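Local coordinates for protein glutathione-specific gamma-glutamylcyclotransferase (Saccharomyces cerevisiae S288c, PDB 5HWK) that cleaves glutathione into 5-oxo-L-proline and the dipeptide Cys-Gly, acting on no other gamma-glutamyl peptide, at residues W9-G14 with V126-N131. Sequence-based numbering, arbitrary orientation.
With BEZ (benzoic acid), chain C.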
ATOM      1  N   TRP A   9       2.539  12.389   9.311  1.00 26.04           N
ATOM      2  CA  TRP A   9       1.576  11.347   9.017  1.00 24.00           C
ATOM      3  C   TRP A   9       2.252  10.400   8.051  1.00 23.00           C
ATOM      4  O   TRP A   9       2.854  10.837   7.088  1.00 26.35           O
ATOM      5  CB  TRP A   9       0.345  11.952   8.351  1.00 26.41           C
ATOM      6  CG  TRP A   9      -0.462  12.772   9.383  1.00 26.84           C
ATOM      7  CD1 TRP A   9      -0.373  14.123   9.635  1.00 30.43           C
ATOM      8  CD2 TRP A   9      -1.465  12.269  10.290  1.00 27.66           C
ATOM      9  NE1 TRP A   9      -1.250  14.462  10.620  1.00 30.31           N
ATOM     10  CE2 TRP A   9      -1.944  13.360  11.034  1.00 29.68           C
ATOM     11  CE3 TRP A   9      -2.005  11.003  10.524  1.00 30.19           C
ATOM     12  CZ2 TRP A   9      -2.919  13.219  12.003  1.00 30.97           C
ATOM     13  CZ3 TRP A   9      -2.988  10.871  11.474  1.00 32.16           C
ATOM     14  CH2 TRP A   9      -3.441  11.978  12.199  1.00 32.66           C
ATOM     15  N   VAL A  10       2.167   9.113   8.361  1.00 23.33           N
ATOM     16  CA  VAL A  10       2.806   8.073   7.552  1.00 22.85           C
ATOM     17  C   VAL A  10       1.718   7.143   7.043  1.00 21.81           C
ATOM     18  O   VAL A  10       0.969   6.580   7.841  1.00 24.13           O
ATOM     19  CB  VAL A  10       3.809   7.278   8.406  1.00 25.95           C
ATOM     20  CG1 VAL A  10       4.439   6.110   7.588  1.00 28.76           C
ATOM     21  CG2 VAL A  10       4.883   8.176   8.953  1.00 27.96           C
ATOM     22  N   LEU A  11       1.683   6.906   5.724  1.00 22.93           N
ATOM     23  CA  LEU A  11       0.736   5.960   5.155  1.00 24.62           C
ATOM     24  C   LEU A  11       1.258   4.553   5.346  1.00 24.54           C
ATOM     25  O   LEU A  11       2.458   4.308   5.217  1.00 27.64           O
ATOM     26  CB  LEU A  11       0.649   6.175   3.647  1.00 27.53           C
ATOM     27  CG  LEU A  11      -0.006   7.433   3.120  1.00 29.39           C
ATOM     28  CD1 LEU A  11       0.009   7.391   1.576  1.00 31.26           C
ATOM     29  CD2 LEU A  11      -1.386   7.491   3.683  1.00 29.74           C
ATOM     30  N   GLY A  12       0.356   3.652   5.710  1.00 23.42           N
ATOM     31  CA  GLY A  12       0.683   2.231   5.657  1.00 23.04           C
ATOM     32  C   GLY A  12      -0.239   1.502   4.703  1.00 22.86           C
ATOM     33  O   GLY A  12      -1.465   1.625   4.799  1.00 25.23           O
ATOM     34  N   TYR A  13       0.335   0.722   3.769  1.00 22.25           N
ATOM     35  CA  TYR A  13      -0.448  -0.033   2.801  1.00 23.22           C
ATOM     36  C   TYR A  13      -0.033  -1.495   2.774  1.00 22.38           C
ATOM     37  O   TYR A  13      -0.654  -2.289   2.063  1.00 24.62           O
ATOM     38  CB  TYR A  13      -0.370   0.580   1.383  1.00 22.59           C
ATOM     39  CG  TYR A  13       1.017   0.588   0.857  1.00 20.66           C
ATOM     40  CD1 TYR A  13       1.505  -0.492   0.144  1.00 20.79           C
ATOM     41  CD2 TYR A  13       1.843   1.674   1.036  1.00 21.55           C
ATOM     42  CE1 TYR A  13       2.764  -0.517  -0.320  1.00 21.49           C
ATOM     43  CE2 TYR A  13       3.127   1.676   0.525  1.00 21.32           C
ATOM     44  CZ  TYR A  13       3.590   0.566  -0.170  1.00 20.58           C
ATOM     45  OH  TYR A  13       4.864   0.562  -0.682  1.00 22.05           O
ATOM     46  N   GLY A  14       1.009  -1.865   3.513  1.00 21.61           N
ATOM     47  CA  GLY A  14       1.531  -3.232   3.550  1.00 22.21           C
ATOM     48  C   GLY A  14       1.732  -3.618   4.993  1.00 23.06           C
ATOM     49  O   GLY A  14       0.777  -3.517   5.778  1.00 24.29           O
ATOM     50  N   VAL A 126      -2.205  13.644  -0.020  1.00 37.62           N
ATOM     51  CA  VAL A 126      -3.142  12.601  -0.407  1.00 36.64           C
ATOM     52  C   VAL A 126      -4.564  12.888   0.059  1.00 36.20           C
ATOM     53  O   VAL A 126      -4.793  13.395   1.164  1.00 36.59           O
ATOM     54  CB  VAL A 126      -2.666  11.208   0.060  1.00 40.07           C
ATOM     55  CG1 VAL A 126      -2.623  11.114   1.548  1.00 39.00           C
ATOM     56  CG2 VAL A 126      -3.537  10.146  -0.526  1.00 43.93           C
ATOM     57  N   HIS A 127      -5.522  12.584  -0.812  1.00 35.71           N
ATOM     58  CA  HIS A 127      -6.938  12.599  -0.474  1.00 37.15           C
ATOM     59  C   HIS A 127      -7.317  11.280   0.204  1.00 36.19           C
ATOM     60  O   HIS A 127      -7.234  10.203  -0.411  1.00 35.08           O
ATOM     61  CB  HIS A 127      -7.779  12.806  -1.729  1.00 39.68           C
ATOM     62  CG  HIS A 127      -9.251  12.766  -1.475  1.00 43.42           C
ATOM     63  ND1 HIS A 127     -10.152  12.256  -2.385  1.00 47.81           N
ATOM     64  CD2 HIS A 127      -9.979  13.166  -0.406  1.00 46.47           C
ATOM     65  CE1 HIS A 127     -11.374  12.346  -1.887  1.00 49.52           C
ATOM     66  NE2 HIS A 127     -11.297  12.898  -0.688  1.00 49.01           N
ATOM     67  N   LEU A 128      -7.787  11.376   1.450  1.00 36.93           N
ATOM     68  CA  LEU A 128      -8.141  10.236   2.281  1.00 35.83           C
ATOM     69  C   LEU A 128      -9.611  10.302   2.656  1.00 39.82           C
ATOM     70  O   LEU A 128     -10.170  11.390   2.846  1.00 42.09           O
ATOM     71  CB  LEU A 128      -7.339  10.238   3.565  1.00 34.52           C
ATOM     72  CG  LEU A 128      -5.829  10.148   3.390  1.00 35.83           C
ATOM     73  CD1 LEU A 128      -5.147  10.167   4.731  1.00 38.13           C
ATOM     74  CD2 LEU A 128      -5.442   8.891   2.607  1.00 36.98           C
ATOM     75  N   GLU A 129     -10.226   9.139   2.811  1.00 41.60           N
ATOM     76  CA  GLU A 129     -11.523   9.018   3.454  1.00 44.41           C
ATOM     77  C   GLU A 129     -11.409   7.939   4.520  1.00 43.92           C
ATOM     78  O   GLU A 129     -10.525   7.080   4.467  1.00 43.66           O
ATOM     79  CB  GLU A 129     -12.627   8.575   2.486  1.00 46.10           C
ATOM     80  CG  GLU A 129     -12.881   9.450   1.277  1.00 50.49           C
ATOM     81  CD  GLU A 129     -13.682   8.706   0.221  1.00 56.15           C
ATOM     82  OE1 GLU A 129     -13.074   7.978  -0.605  1.00 57.34           O
ATOM     83  OE2 GLU A 129     -14.925   8.823   0.237  1.00 59.83           O
ATOM     84  N   THR A 130     -12.338   7.970   5.470  1.00 44.52           N
ATOM     85  CA  THR A 130     -12.351   6.995   6.545  1.00 43.90           C
ATOM     86  C   THR A 130     -13.789   6.666   6.931  1.00 47.90           C
ATOM     87  O   THR A 130     -14.749   7.180   6.348  1.00 49.72           O
ATOM     88  CB  THR A 130     -11.510   7.474   7.728  1.00 39.81           C
ATOM     89  OG1 THR A 130     -11.375   6.403   8.674  1.00 39.51           O
ATOM     90  CG2 THR A 130     -12.175   8.650   8.390  1.00 37.59           C
ATOM     91  N   ASN A 131     -13.937   5.792   7.923  1.00 51.67           N
ATOM     92  CA  ASN A 131     -15.263   5.375   8.351  1.00 54.97           C
ATOM     93  C   ASN A 131     -15.880   6.409   9.288  1.00 57.42           C
ATOM     94  O   ASN A 131     -15.249   7.394   9.680  1.00 59.17           O
ATOM     95  CB  ASN A 131     -15.243   3.971   8.973  1.00 56.17           C
ATOM     96  CG  ASN A 131     -14.264   3.839  10.138  1.00 57.27           C
ATOM     97  OD1 ASN A 131     -14.009   4.791  10.876  1.00 56.97           O
ATOM     98  ND2 ASN A 131     -13.723   2.632  10.315  1.00 57.69           N
TER
HETATM   99  C   BEZ C 301       3.785  -0.069   4.188  1.00 22.22           C
HETATM  100  O1  BEZ C 301       3.099  -0.740   4.910  1.00 23.12           O
HETATM  101  O2  BEZ C 301       3.270   0.959   3.734  1.00 25.63           O
HETATM  102  C1  BEZ C 301       5.158  -0.507   3.787  1.00 23.77           C
HETATM  103  C2  BEZ C 301       5.782   0.186   2.768  1.00 24.06           C
HETATM  104  C3  BEZ C 301       7.039  -0.227   2.312  1.00 23.62           C
HETATM  105  C4  BEZ C 301       7.702  -1.271   2.934  1.00 23.92           C
HETATM  106  C5  BEZ C 301       7.080  -1.925   3.985  1.00 24.55           C
HETATM  107  C6  BEZ C 301       5.808  -1.575   4.426  1.00 24.30           C
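Val126 opens a small apolar contact inside the beta barrel: its CG1 methyl lies 4.4 Å from CD2 of Leu11, and the same Val126 also touches Ile32 and Thr158 on the strands flanking its own. His127 stacks on His33 and hydrogen-bonds Asp88. Leu128 brings the second methyl, CD2, to 4.4 Å from CD2 of Leu11, so that one leucine branch meets both partners. With CD1 of Leu11 anti to CA (chi2 -179°), CD2 is the side branch left to face them. Beyond, Glu129 bonds His33 and Thr130 bonds the carbonyl of Pro29, tying this end of strand 119-129 to strand 26-33.

The principle illustrated is one short segment doing two jobs. The backbone of Leu11 bonds to Ser159 and those of Val10 and Gly12 to Tyr97 and Val95, so strand 8-12 closes the sheet between strands 91-99 and 154-163 into the barrel of the gamma-glutamylcyclotransferase family, and the Leu11 side chain helps fill its interior. Immediately after, the strand runs out into a loop whose amides grip a carboxylate. Tyr13 N donates to O2 of the benzoic acid at 2.9 Å, nearly straight at 167°, and Gly14 N reaches O1 at 2.8 Å. Leu16 N joins them. The Tyr13 ring, with CG between the backbone N and the carbonyl carbon (chi1 61°), takes O2 over one face, 3.1 Å above its plane and toward the rim, while its OH is bonded to the Tyr161 carbonyl. Were Tyr13 an alanine, the amide donors would stay, but the carboxylate would probably lose the ring over O2 and the Tyr161 carbonyl its hydroxyl mate.

Chemically, the methyl contact is loose and undirected, whereas the amides are directional; this is consistent with the loop, a substrate-binding segment by similarity, receiving a carboxylate of glutathione.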